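Side-chain contacts in Ufm1-specific protease (Caenorhabditis elegans, PDB 5EJJ), which cleaves the peptide bond at the C-terminal glycine of the ubiquitin-like modifier Ufm1, acting as a thiol protease that releases Ufm1 from its target proteins: residues Gln96-Met101 against Ile107-Asp112; Arg174-Lys177 against Ala181-Lys184; Leu306-Thr311 against Leu335-Ala340; Asn380-Met385 against Ile404-Ile409. One frame throughout, in Å; residues are numbered along the deposited sequence.

Interaction 1: residues Gln96-Met101 against Ile107-Asp112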
loop_
_atom_site.group_PDB
_atom_site.type_symbol
_atom_site.label_atom_id
_atom_site.label_comp_id
_atom_site.label_asym_id
_atom_site.label_seq_id
_atom_site.Cartn_x
_atom_site.Cartn_y
_atom_site.Cartn_z
ATOM N N GLN A 96 20.916 18.945 -7.021
ATOM C CA GLN A 96 22.303 18.576 -7.251
ATOM C C GLN A 96 22.679 17.459 -6.303
ATOM O O GLN A 96 22.469 17.558 -5.098
ATOM C CB GLN A 96 23.209 19.786 -7.089
ATOM C CG GLN A 96 22.884 20.893 -8.082
ATOM C CD GLN A 96 22.987 20.424 -9.521
ATOM O OE1 GLN A 96 23.796 19.549 -9.853
ATOM N NE2 GLN A 96 22.160 21.001 -10.388
ATOM N N LEU A 97 23.198 16.377 -6.854
ATOM C CA LEU A 97 23.430 15.180 -6.063
ATOM C C LEU A 97 24.790 14.575 -6.357
ATOM O O LEU A 97 25.347 14.782 -7.436
ATOM C CB LEU A 97 22.359 14.134 -6.364
ATOM C CG LEU A 97 20.898 14.430 -6.059
ATOM C CD1 LEU A 97 20.079 13.166 -6.296
ATOM C CD2 LEU A 97 20.732 14.939 -4.643
ATOM N N THR A 98 25.316 13.824 -5.396
ATOM C CA THR A 98 26.565 13.105 -5.580
ATOM C C THR A 98 26.325 11.660 -5.179
ATOM O O THR A 98 25.392 11.375 -4.415
ATOM C CB THR A 98 27.668 13.666 -4.686
ATOM O OG1 THR A 98 27.500 13.162 -3.353
ATOM C CG2 THR A 98 27.619 15.190 -4.665
ATOM N N SER A 99 27.160 10.750 -5.679
ATOM C CA SER A 99 27.007 9.334 -5.348
ATOM C C SER A 99 27.479 9.068 -3.923
ATOM O O SER A 99 27.054 8.095 -3.282
ATOM C CB SER A 99 27.768 8.461 -6.339
ATOM O OG SER A 99 27.091 8.384 -7.588
ATOM N N ARG A 100 28.365 9.943 -3.439
ATOM C CA ARG A 100 28.840 9.899 -2.063
ATOM C C ARG A 100 27.614 10.106 -1.191
ATOM O O ARG A 100 27.238 9.235 -0.399
ATOM C CB ARG A 100 29.859 11.029 -1.808
ATOM C CG ARG A 100 30.962 10.718 -0.779
ATOM C CD ARG A 100 31.150 11.842 0.263
ATOM N NE ARG A 100 31.380 13.171 -0.328
ATOM C CZ ARG A 100 31.645 14.292 0.364
ATOM N NH1 ARG A 100 31.733 14.268 1.693
ATOM N NH2 ARG A 100 31.829 15.452 -0.273
ATOM N N MET A 101 26.995 11.269 -1.382
ATOM C CA MET A 101 25.828 11.713 -0.633
ATOM C C MET A 101 24.748 10.648 -0.592
ATOM O O MET A 101 24.210 10.317 0.471
ATOM C CB MET A 101 25.288 12.970 -1.301
ATOM C CG MET A 101 23.949 13.451 -0.812
ATOM S SD MET A 101 23.184 14.438 -2.108
ATOM C CE MET A 101 24.409 15.719 -2.360
ATOM N N ILE A 107 22.003 13.692 4.853
ATOM C CA ILE A 107 21.131 14.872 4.862
ATOM C C ILE A 107 22.040 16.070 5.009
ATOM O O ILE A 107 21.817 17.136 4.430
ATOM C CB ILE A 107 20.153 14.855 6.045
ATOM C CG1 ILE A 107 18.952 13.962 5.718
ATOM C CG2 ILE A 107 19.705 16.281 6.405
ATOM C CD1 ILE A 107 18.009 13.755 6.900
ATOM N N SER A 108 23.079 15.833 5.804
ATOM C CA SER A 108 24.198 16.732 6.045
ATOM C C SER A 108 24.685 17.372 4.682
ATOM O O SER A 108 24.610 18.600 4.480
ATOM C CB SER A 108 25.309 15.968 6.884
ATOM O OG SER A 108 24.869 14.827 7.703
ATOM N N GLU A 109 25.112 16.536 3.731
ATOM C CA GLU A 109 25.667 17.021 2.458
ATOM C C GLU A 109 24.626 17.593 1.500
ATOM O O GLU A 109 24.910 18.535 0.734
ATOM C CB GLU A 109 26.406 15.902 1.719
ATOM C CG GLU A 109 27.632 15.329 2.424
ATOM C CD GLU A 109 28.256 14.161 1.649
ATOM O OE1 GLU A 109 28.658 13.148 2.284
ATOM O OE2 GLU A 109 28.334 14.263 0.397
ATOM N N PHE A 110 23.436 16.985 1.515
ATOM C CA PHE A 110 22.331 17.370 0.624
ATOM C C PHE A 110 21.890 18.821 0.839
ATOM O O PHE A 110 21.547 19.522 -0.112
ATOM C CB PHE A 110 21.125 16.424 0.769
ATOM C CG PHE A 110 19.891 16.915 0.056
ATOM C CD1 PHE A 110 19.701 16.644 -1.291
ATOM C CD2 PHE A 110 18.934 17.673 0.726
ATOM C CE1 PHE A 110 18.574 17.106 -1.957
ATOM C CE2 PHE A 110 17.801 18.150 0.057
ATOM C CZ PHE A 110 17.623 17.868 -1.284
ATOM N N LEU A 111 21.890 19.268 2.086
ATOM C CA LEU A 111 21.475 20.627 2.356
ATOM C C LEU A 111 22.436 21.680 1.819
ATOM O O LEU A 111 22.002 22.777 1.473
ATOM C CB LEU A 111 21.272 20.821 3.842
ATOM C CG LEU A 111 20.132 19.959 4.360
ATOM C CD1 LEU A 111 20.024 20.132 5.889
ATOM C CD2 LEU A 111 18.805 20.286 3.620
ATOM N N ASP A 112 23.727 21.348 1.750
ATOM C CA ASP A 112 24.772 22.297 1.335
ATOM C C ASP A 112 24.784 22.476 -0.164
ATOM O O ASP A 112 25.122 23.547 -0.684
ATOM C CB ASP A 112 26.151 21.793 1.743
ATOM C CG ASP A 112 26.342 21.778 3.240
ATOM O OD1 ASP A 112 26.236 20.673 3.840
ATOM O OD2 ASP A 112 26.594 22.874 3.811
#
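A strand-to-helix junction in the N-terminal MPN region is where Arg100 and Met101, in the first turn of helix 99-104, meet Glu109 and Phe110 of helix 107-113. Glu109 projects straight across, extended beyond CG with chi2 177°, and lays its carboxylate over one face of the Arg100 guanidinium. OE2 lies 3.3 Å from Arg100 NE, but well above the guanidinium plane, so this salt bridge rests on charge alone with no N-H aimed at the oxygen. The same OE2 comes within 3.7 Å of Met101 CB, close to a helix start whose dipole would probably suit a negative charge. That start is capped by Thr98, whose OG1 accepts from Met101 N at 2.8 Å along a nearly straight line. Beside the salt bridge the contact turns apolar. Met101 CG stands anti to the backbone N, chi1 170°, which sends the sulfur to Phe110, with SD 4.1 Å from Phe110 CB. Leu97 CD2 reaches the rim of that ring in its plane, 3.9 Å from Phe110 CD1, and Met11 of helix 8-19 and Phe117 of strand 117-119 touch Phe110 too. Were Glu109 an alanine, the Arg100 guanidinium would probably lose the charge over its face, and Met101 CB the group beside it. The whole is a threonine N-cap starting helix 99-104 straight after an edge strand, with the next short helix, 107-113, packed against its first turn.

Interaction 2: residues Arg174-Lys177 against Ala181-Lys184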
loop_
_atom_site.group_PDB
_atom_site.type_symbol
_atom_site.label_atom_id
_atom_site.label_comp_id
_atom_site.label_asym_id
_atom_site.label_seq_id
_atom_site.Cartn_x
_atom_site.Cartn_y
_atom_site.Cartn_z
ATOM N N ARG A 174 -19.077 18.667 -9.100
ATOM C CA ARG A 174 -19.592 19.014 -10.411
ATOM C C ARG A 174 -18.911 20.308 -10.744
ATOM O O ARG A 174 -18.472 21.000 -9.844
ATOM C CB ARG A 174 -21.089 19.249 -10.307
ATOM C CG ARG A 174 -21.912 19.034 -11.588
ATOM C CD ARG A 174 -23.323 19.641 -11.451
ATOM N NE ARG A 174 -23.194 20.988 -10.879
ATOM C CZ ARG A 174 -23.438 21.311 -9.605
ATOM N NH1 ARG A 174 -23.865 20.393 -8.732
ATOM N NH2 ARG A 174 -23.257 22.569 -9.211
ATOM N N GLU A 175 -18.788 20.624 -12.027
ATOM C CA GLU A 175 -18.209 21.895 -12.452
ATOM C C GLU A 175 -19.093 23.021 -11.918
ATOM O O GLU A 175 -20.258 22.795 -11.594
ATOM C CB GLU A 175 -18.085 21.949 -13.973
ATOM C CG GLU A 175 -17.292 23.116 -14.520
ATOM C CD GLU A 175 -17.598 23.385 -15.996
ATOM O OE1 GLU A 175 -18.597 22.827 -16.524
ATOM O OE2 GLU A 175 -16.839 24.158 -16.628
ATOM N N GLN A 176 -18.526 24.217 -11.801
ATOM C CA GLN A 176 -19.124 25.321 -11.046
ATOM C C GLN A 176 -18.351 26.586 -11.365
ATOM O O GLN A 176 -17.123 26.546 -11.499
ATOM C CB GLN A 176 -18.972 25.088 -9.538
ATOM C CG GLN A 176 -20.154 24.455 -8.803
ATOM C CD GLN A 176 -19.831 24.197 -7.326
ATOM O OE1 GLN A 176 -18.655 24.196 -6.922
ATOM N NE2 GLN A 176 -20.874 23.988 -6.515
ATOM N N LYS A 177 -19.055 27.711 -11.471
ATOM C CA LYS A 177 -18.383 29.008 -11.560
ATOM C C LYS A 177 -17.682 29.225 -10.215
ATOM O O LYS A 177 -18.216 28.812 -9.172
ATOM C CB LYS A 177 -19.390 30.135 -11.823
ATOM C CG LYS A 177 -20.498 29.812 -12.838
ATOM C CD LYS A 177 -21.824 30.474 -12.429
ATOM C CE LYS A 177 -22.953 30.221 -13.431
ATOM N NZ LYS A 177 -24.280 30.712 -12.922
ATOM N N ALA A 181 -18.447 28.383 -5.360
ATOM C CA ALA A 181 -17.614 27.464 -4.586
ATOM C C ALA A 181 -18.050 27.367 -3.141
ATOM O O ALA A 181 -18.213 28.380 -2.464
ATOM C CB ALA A 181 -16.150 27.873 -4.665
ATOM N N GLN A 182 -18.236 26.137 -2.680
ATOM C CA GLN A 182 -18.562 25.881 -1.284
ATOM C C GLN A 182 -17.287 25.513 -0.507
ATOM O O GLN A 182 -16.793 24.389 -0.605
ATOM C CB GLN A 182 -19.607 24.763 -1.197
ATOM C CG GLN A 182 -20.601 24.768 -2.375
ATOM C CD GLN A 182 -21.551 23.561 -2.388
ATOM O OE1 GLN A 182 -21.578 22.790 -3.357
ATOM N NE2 GLN A 182 -22.350 23.408 -1.322
ATOM N N GLN A 183 -16.753 26.461 0.255
ATOM C CA GLN A 183 -15.534 26.239 1.038
ATOM C C GLN A 183 -15.617 25.071 2.026
ATOM O O GLN A 183 -16.706 24.647 2.415
ATOM C CB GLN A 183 -15.180 27.515 1.782
ATOM C CG GLN A 183 -15.007 28.695 0.853
ATOM C CD GLN A 183 -13.850 28.486 -0.096
ATOM O OE1 GLN A 183 -12.846 27.869 0.276
ATOM N NE2 GLN A 183 -13.981 28.987 -1.334
ATOM N N LYS A 184 -14.460 24.545 2.420
ATOM C CA LYS A 184 -14.399 23.482 3.435
ATOM C C LYS A 184 -15.339 22.297 3.154
ATOM O O LYS A 184 -15.807 21.623 4.086
ATOM C CB LYS A 184 -14.693 24.063 4.821
ATOM C CG LYS A 184 -14.091 25.445 5.026
ATOM C CD LYS A 184 -12.995 25.460 6.071
ATOM C CE LYS A 184 -12.083 26.678 5.878
ATOM N NZ LYS A 184 -10.661 26.294 5.548
#
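Gln176 and Gln182 meet across a surface loop, the irregular link that leaves the edge strand 171-173 of a five-stranded mixed sheet and runs to the short helix 187-190. It illustrates how a loop without regular backbone pairing can be tied through side chains to a neighbouring helix end. Gln176 is the side chain to follow. Its CB is directed toward residues 181-184, and CG and CD continue toward that segment in an extended line, chi2 176°, so that the amide is delivered to the far side of the loop. There the two ends of the amide part company. OE1 passes 4.1 Å from Ala181 CA, yet its polar partner is the hydroxyl of Ser253, at the start of helix 253-280. That hydroxyl also receives the backbone N-H of Gln182, and thus ties both sides of the loop to one helix end. Ala181 adds an apolar touch on the neighbouring Leu254. The backbones themselves come no nearer than 3.8 Å, between Lys177 O and Ala181 N, and make no hydrogen bond across the contact. At the other end of the amide, NE2 turns to Gln182, itself extended beyond CG and crossing Gln176 at about a right angle. The two amide planes are 59° apart. The bond that joins them, from Gln176 NE2 to Gln182 OE1, is weak and 3.5 Å long.

Interaction 3: residues Leu306-Thr311 against Leu335-Ala340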
loop_
_atom_site.group_PDB
_atom_site.type_symbol
_atom_site.label_atom_id
_atom_site.label_comp_id
_atom_site.label_asym_id
_atom_site.label_seq_id
_atom_site.Cartn_x
_atom_site.Cartn_y
_atom_site.Cartn_z
ATOM N N LEU A 306 -3.689 -2.137 -15.014
ATOM C CA LEU A 306 -2.865 -3.350 -15.117
ATOM C C LEU A 306 -3.255 -4.257 -16.291
ATOM O O LEU A 306 -4.434 -4.587 -16.472
ATOM C CB LEU A 306 -2.946 -4.136 -13.820
ATOM C CG LEU A 306 -2.367 -3.435 -12.610
ATOM C CD1 LEU A 306 -2.625 -4.282 -11.406
ATOM C CD2 LEU A 306 -0.885 -3.217 -12.824
ATOM N N PRO A 307 -2.266 -4.652 -17.101
ATOM C CA PRO A 307 -2.516 -5.533 -18.250
ATOM C C PRO A 307 -2.747 -6.981 -17.820
ATOM O O PRO A 307 -1.824 -7.786 -17.845
ATOM C CB PRO A 307 -1.234 -5.404 -19.087
ATOM C CG PRO A 307 -0.182 -4.952 -18.123
ATOM C CD PRO A 307 -0.890 -4.128 -17.074
ATOM N N THR A 308 -3.972 -7.315 -17.437
ATOM C CA THR A 308 -4.247 -8.622 -16.841
ATOM C C THR A 308 -4.657 -9.736 -17.823
ATOM O O THR A 308 -4.935 -10.872 -17.403
ATOM C CB THR A 308 -5.314 -8.516 -15.747
ATOM O OG1 THR A 308 -6.327 -7.573 -16.148
ATOM C CG2 THR A 308 -4.676 -8.097 -14.433
ATOM N N LYS A 309 -4.704 -9.418 -19.115
ATOM C CA LYS A 309 -4.950 -10.448 -20.113
ATOM C C LYS A 309 -3.664 -10.874 -20.801
ATOM O O LYS A 309 -3.696 -11.713 -21.685
ATOM C CB LYS A 309 -5.986 -9.998 -21.138
ATOM C CG LYS A 309 -7.425 -10.005 -20.610
ATOM C CD LYS A 309 -7.874 -11.389 -20.145
ATOM C CE LYS A 309 -9.298 -11.371 -19.586
ATOM N NZ LYS A 309 -9.778 -12.741 -19.211
ATOM N N TRP A 310 -2.535 -10.299 -20.395
ATOM C CA TRP A 310 -1.223 -10.799 -20.812
ATOM C C TRP A 310 -0.939 -12.176 -20.172
ATOM O O TRP A 310 -1.684 -12.650 -19.293
ATOM C CB TRP A 310 -0.115 -9.803 -20.430
ATOM C CG TRP A 310 -0.099 -8.501 -21.217
ATOM C CD1 TRP A 310 -0.964 -8.125 -22.202
ATOM C CD2 TRP A 310 0.833 -7.417 -21.077
ATOM N NE1 TRP A 310 -0.629 -6.880 -22.687
ATOM C CE2 TRP A 310 0.468 -6.424 -22.006
ATOM C CE3 TRP A 310 1.934 -7.185 -20.249
ATOM C CZ2 TRP A 310 1.163 -5.229 -22.130
ATOM C CZ3 TRP A 310 2.624 -5.998 -20.381
ATOM C CH2 TRP A 310 2.239 -5.039 -21.312
ATOM N N THR A 311 0.137 -12.827 -20.609
ATOM C CA THR A 311 0.541 -14.092 -19.985
ATOM C C THR A 311 1.055 -13.820 -18.577
ATOM O O THR A 311 1.613 -12.747 -18.325
ATOM C CB THR A 311 1.675 -14.791 -20.761
ATOM O OG1 THR A 311 2.928 -14.164 -20.457
ATOM C CG2 THR A 311 1.427 -14.735 -22.258
ATOM N N LEU A 335 3.254 -4.976 -6.209
ATOM C CA LEU A 335 2.173 -4.627 -7.140
ATOM C C LEU A 335 1.317 -5.805 -7.574
ATOM O O LEU A 335 0.809 -5.828 -8.701
ATOM C CB LEU A 335 2.756 -3.979 -8.396
ATOM C CG LEU A 335 3.601 -2.727 -8.172
ATOM C CD1 LEU A 335 4.235 -2.313 -9.464
ATOM C CD2 LEU A 335 2.743 -1.609 -7.611
ATOM N N ARG A 336 1.163 -6.803 -6.715
ATOM C CA ARG A 336 0.305 -7.920 -7.069
ATOM C C ARG A 336 -1.134 -7.508 -6.868
ATOM O O ARG A 336 -1.448 -6.762 -5.942
ATOM C CB ARG A 336 0.613 -9.132 -6.211
ATOM C CG ARG A 336 2.066 -9.505 -6.224
ATOM C CD ARG A 336 2.471 -10.004 -7.582
ATOM N NE ARG A 336 1.694 -11.183 -7.949
ATOM C CZ ARG A 336 2.031 -12.431 -7.625
ATOM N NH1 ARG A 336 3.151 -12.665 -6.927
ATOM N NH2 ARG A 336 1.244 -13.438 -8.006
ATOM N N LEU A 337 -2.004 -8.006 -7.737
ATOM C CA LEU A 337 -3.436 -7.741 -7.671
ATOM C C LEU A 337 -3.960 -7.896 -6.248
ATOM O O LEU A 337 -4.823 -7.152 -5.788
ATOM C CB LEU A 337 -4.151 -8.713 -8.604
ATOM C CG LEU A 337 -5.333 -8.203 -9.423
ATOM C CD1 LEU A 337 -5.356 -6.686 -9.489
ATOM C CD2 LEU A 337 -5.242 -8.809 -10.812
ATOM N N SER A 338 -3.390 -8.874 -5.558
ATOM C CA SER A 338 -3.727 -9.214 -4.181
ATOM C C SER A 338 -3.392 -8.097 -3.184
ATOM O O SER A 338 -3.946 -8.039 -2.078
ATOM C CB SER A 338 -2.967 -10.493 -3.826
ATOM O OG SER A 338 -2.480 -10.446 -2.497
ATOM N N GLN A 339 -2.482 -7.211 -3.589
ATOM C CA GLN A 339 -1.978 -6.157 -2.721
ATOM C C GLN A 339 -2.685 -4.808 -2.909
ATOM O O GLN A 339 -2.488 -3.875 -2.108
ATOM C CB GLN A 339 -0.502 -5.958 -2.981
ATOM C CG GLN A 339 0.303 -7.182 -2.806
ATOM C CD GLN A 339 1.787 -6.888 -2.806
ATOM O OE1 GLN A 339 2.478 -7.148 -3.791
ATOM N NE2 GLN A 339 2.290 -6.347 -1.690
ATOM N N ALA A 340 -3.483 -4.701 -3.973
ATOM C CA ALA A 340 -4.192 -3.467 -4.290
ATOM C C ALA A 340 -5.168 -3.114 -3.179
ATOM O O ALA A 340 -5.852 -3.976 -2.650
ATOM C CB ALA A 340 -4.909 -3.615 -5.587
#
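Leu306 and Thr308 share a single partner, Leu337, and together they show how one contact can run from a buried side to a solvent-exposed one. The packed side belongs to Leu306, at the end of strand 302-306. With CG anti to the carbonyl carbon, chi1 -65°, its branch is directed toward Leu337, and CD1 lies 4.1 Å from Leu337 CD1 as the two leucines slide past each other in opposite directions. Ala291 and Tyr293 of strand 289-293 touch Leu306 as well, which keeps it buried. The outer side is looser. Leu337 is exposed, and its other methyl, CD2, meets only Thr308 across the contact, with Thr308 CG2 3.7 Å away and the side chains crossing at about a right angle. Thr308 divides its two branches between neighbours, since OG1 is hydrogen-bonded to Thr289 OG1 while the methyl is left for the leucine. Leu337 is carried by a compact turn. Gln339 OE1 accepts from Arg336 N at 3.2 Å, with the donor tilted 30° out of the carbonyl plane, and Gln339 NE2 bonds to Pro333 O. On the opposite segment, the inverse gamma turn centred on Pro307 leads the chain away from the strand. No hydrogen bond or charge joins the two segments. The contact is made of methyl groups alone, so it imposes no bond direction, and the loop 335-340 is held here by shape and hydrophobicity.

Interaction 4: residues Asn380-Met385 against Ile404-Ile409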
loop_
_atom_site.group_PDB
_atom_site.type_symbol
_atom_site.label_atom_id
_atom_site.label_comp_id
_atom_site.label_asym_id
_atom_site.label_seq_id
_atom_site.Cartn_x
_atom_site.Cartn_y
_atom_site.Cartn_z
ATOM N N ASN A 380 -4.897 -9.036 8.370
ATOM C CA ASN A 380 -6.227 -8.825 8.971
ATOM C C ASN A 380 -6.347 -9.424 10.371
ATOM O O ASN A 380 -5.537 -10.253 10.776
ATOM C CB ASN A 380 -7.357 -9.381 8.100
ATOM C CG ASN A 380 -7.640 -8.527 6.882
ATOM O OD1 ASN A 380 -7.709 -7.294 6.973
ATOM N ND2 ASN A 380 -7.799 -9.179 5.723
ATOM N N TYR A 381 -7.378 -9.007 11.098
ATOM C CA TYR A 381 -7.623 -9.490 12.450
ATOM C C TYR A 381 -8.751 -10.510 12.440
ATOM O O TYR A 381 -9.916 -10.139 12.324
ATOM C CB TYR A 381 -8.010 -8.316 13.346
ATOM C CG TYR A 381 -8.228 -8.663 14.802
ATOM C CD1 TYR A 381 -7.744 -9.851 15.339
ATOM C CD2 TYR A 381 -8.922 -7.799 15.640
ATOM C CE1 TYR A 381 -7.949 -10.170 16.663
ATOM C CE2 TYR A 381 -9.126 -8.105 16.964
ATOM C CZ TYR A 381 -8.640 -9.292 17.473
ATOM O OH TYR A 381 -8.845 -9.602 18.800
ATOM N N HIS A 382 -8.407 -11.790 12.563
ATOM C CA HIS A 382 -9.411 -12.838 12.722
ATOM C C HIS A 382 -9.531 -13.238 14.191
ATOM O O HIS A 382 -8.571 -13.125 14.959
ATOM C CB HIS A 382 -9.059 -14.066 11.891
ATOM C CG HIS A 382 -8.807 -13.767 10.448
ATOM N ND1 HIS A 382 -9.603 -14.264 9.436
ATOM C CD2 HIS A 382 -7.840 -13.037 9.844
ATOM C CE1 HIS A 382 -9.135 -13.855 8.271
ATOM N NE2 HIS A 382 -8.068 -13.105 8.490
ATOM N N HIS A 383 -10.712 -13.723 14.563
ATOM C CA HIS A 383 -11.050 -14.013 15.956
ATOM C C HIS A 383 -12.261 -14.951 16.073
ATOM O O HIS A 383 -12.724 -15.523 15.085
ATOM C CB HIS A 383 -11.335 -12.711 16.695
ATOM C CG HIS A 383 -12.049 -11.699 15.851
ATOM N ND1 HIS A 383 -13.203 -11.995 15.166
ATOM C CD2 HIS A 383 -11.752 -10.410 15.561
ATOM C CE1 HIS A 383 -13.596 -10.929 14.485
ATOM N NE2 HIS A 383 -12.740 -9.952 14.720
ATOM N N TYR A 384 -12.776 -15.095 17.290
ATOM C CA TYR A 384 -13.968 -15.908 17.540
ATOM C C TYR A 384 -15.214 -15.311 16.862
ATOM O O TYR A 384 -15.202 -14.152 16.456
ATOM C CB TYR A 384 -14.203 -16.043 19.056
ATOM C CG TYR A 384 -13.257 -16.984 19.772
ATOM C CD1 TYR A 384 -12.412 -17.825 19.061
ATOM C CD2 TYR A 384 -13.223 -17.047 21.160
ATOM C CE1 TYR A 384 -11.551 -18.700 19.708
ATOM C CE2 TYR A 384 -12.363 -17.920 21.819
ATOM C CZ TYR A 384 -11.528 -18.747 21.082
ATOM O OH TYR A 384 -10.669 -19.625 21.711
ATOM N N MET A 385 -16.274 -16.110 16.733
ATOM C CA MET A 385 -17.590 -15.637 16.264
ATOM C C MET A 385 -17.562 -14.867 14.933
ATOM O O MET A 385 -18.270 -13.870 14.772
ATOM C CB MET A 385 -18.275 -14.777 17.340
ATOM C CG MET A 385 -18.069 -15.248 18.787
ATOM S SD MET A 385 -18.335 -17.015 19.089
ATOM C CE MET A 385 -18.167 -17.056 20.872
ATOM N N ILE A 404 -2.160 -15.159 10.282
ATOM C CA ILE A 404 -0.934 -15.422 9.534
ATOM C C ILE A 404 -1.224 -15.605 8.049
ATOM O O ILE A 404 -0.420 -15.235 7.194
ATOM C CB ILE A 404 -0.179 -16.655 10.086
ATOM C CG1 ILE A 404 0.251 -16.400 11.527
ATOM C CG2 ILE A 404 1.058 -16.986 9.255
ATOM C CD1 ILE A 404 0.867 -17.590 12.163
ATOM N N TRP A 405 -2.388 -16.155 7.730
ATOM C CA TRP A 405 -2.706 -16.409 6.331
ATOM C C TRP A 405 -2.964 -15.090 5.641
ATOM O O TRP A 405 -2.379 -14.801 4.593
ATOM C CB TRP A 405 -3.920 -17.329 6.172
ATOM C CG TRP A 405 -4.129 -17.789 4.749
ATOM C CD1 TRP A 405 -4.615 -17.048 3.719
ATOM C CD2 TRP A 405 -3.851 -19.090 4.208
ATOM N NE1 TRP A 405 -4.659 -17.798 2.572
ATOM C CE2 TRP A 405 -4.194 -19.057 2.845
ATOM C CE3 TRP A 405 -3.355 -20.279 4.747
ATOM C CZ2 TRP A 405 -4.056 -20.163 2.009
ATOM C CZ3 TRP A 405 -3.224 -21.382 3.914
ATOM C CH2 TRP A 405 -3.578 -21.315 2.562
ATOM N N SER A 406 -3.832 -14.287 6.246
ATOM C CA SER A 406 -4.207 -13.011 5.666
ATOM C C SER A 406 -2.970 -12.167 5.365
ATOM O O SER A 406 -2.927 -11.452 4.361
ATOM C CB SER A 406 -5.168 -12.267 6.585
ATOM O OG SER A 406 -4.471 -11.599 7.619
ATOM N N TRP A 407 -1.952 -12.266 6.211
ATOM C CA TRP A 407 -0.724 -11.525 5.953
ATOM C C TRP A 407 -0.120 -11.963 4.635
ATOM O O TRP A 407 0.426 -11.147 3.908
ATOM C CB TRP A 407 0.287 -11.692 7.081
ATOM C CG TRP A 407 1.566 -10.936 6.913
ATOM C CD1 TRP A 407 1.923 -9.805 7.566
ATOM C CD2 TRP A 407 2.675 -11.274 6.063
ATOM N NE1 TRP A 407 3.179 -9.401 7.171
ATOM C CE2 TRP A 407 3.658 -10.288 6.246
ATOM C CE3 TRP A 407 2.930 -12.308 5.160
ATOM C CZ2 TRP A 407 4.869 -10.307 5.566
ATOM C CZ3 TRP A 407 4.147 -12.314 4.478
ATOM C CH2 TRP A 407 5.095 -11.328 4.690
ATOM N N PHE A 408 -0.223 -13.246 4.311
ATOM C CA PHE A 408 0.364 -13.739 3.064
ATOM C C PHE A 408 -0.376 -13.304 1.776
ATOM O O PHE A 408 0.242 -13.213 0.699
ATOM C CB PHE A 408 0.611 -15.256 3.120
ATOM C CG PHE A 408 1.897 -15.629 3.811
ATOM C CD1 PHE A 408 1.913 -15.924 5.169
ATOM C CD2 PHE A 408 3.098 -15.663 3.103
ATOM C CE1 PHE A 408 3.102 -16.249 5.805
ATOM C CE2 PHE A 408 4.298 -15.985 3.733
ATOM C CZ PHE A 408 4.300 -16.273 5.085
ATOM N N ILE A 409 -1.674 -13.025 1.863
ATOM C CA ILE A 409 -2.317 -12.462 0.689
ATOM C C ILE A 409 -2.081 -10.957 0.622
ATOM O O ILE A 409 -1.571 -10.442 -0.383
ATOM C CB ILE A 409 -3.800 -12.863 0.523
ATOM C CG1 ILE A 409 -4.596 -12.636 1.796
ATOM C CG2 ILE A 409 -3.910 -14.348 0.166
ATOM C CD1 ILE A 409 -5.763 -13.642 1.934
#
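Ser406 overlaps the loop 380-385 with both atoms of its side chain, OG set against the backbone of Asn380 and CB against the His382 ring. The hydroxyl accepts from Asn380 N at 2.7 Å, and at 170° the bond is almost straight. With chi1 81°, OG sits between the backbone N and the carbonyl carbon of its own residue, on the side facing the loop; from there it is also bonded to Thr403 O, one turn earlier in helix 396-409. The hydroxyl therefore pins the loop to the helix at a point with no regular strand or sheet pairing across it. Asn380 CB closes over OG at 3.7 Å. His382 approaches edge-on, its NE2 3.6 Å from Ser406 CB, which lies near the plane of the imidazole. With an alanine here instead of Ser406, Asn380 N is likely to lose its acceptor and the loop its tie to the helix. Helix 396-409 begins at Cys396, the inferred nucleophile, an arrangement familiar from papain-like proteases; the His382 side chain is about 11 Å from that of Cys396. Further along the loop, Tyr384 touches Cys396 and meets the ring of His522, while Tyr381 OH bonds to Asp520 O. Chemically, one buried hydroxyl bonded to two backbone groups satisfies a main-chain N-H and joins a loop bordering the active site to the helix that carries the cysteine.

How the interactions relate
The four contacts follow one another along the chain, each closing before the next opens, and they sample successive regions of a modular protease. Interaction 1 lies in the N-terminal MPN region, interactions 2 and 3 share the UfSP2-type N-terminal region, and interaction 4 lies in the C78 peptidase region. The centre of interaction 1 is about 43 Å from those of interactions 2 and 4, and interactions 2 and 3 are about 36 Å apart. Only interactions 3 and 4 touch, Ser338 beside Ile409, though the detail of that approach is doubtful. With their centres about 23 Å apart, the loop 335-340 lies near the peptidase region, at the end of helix 396-409 away from Cys396.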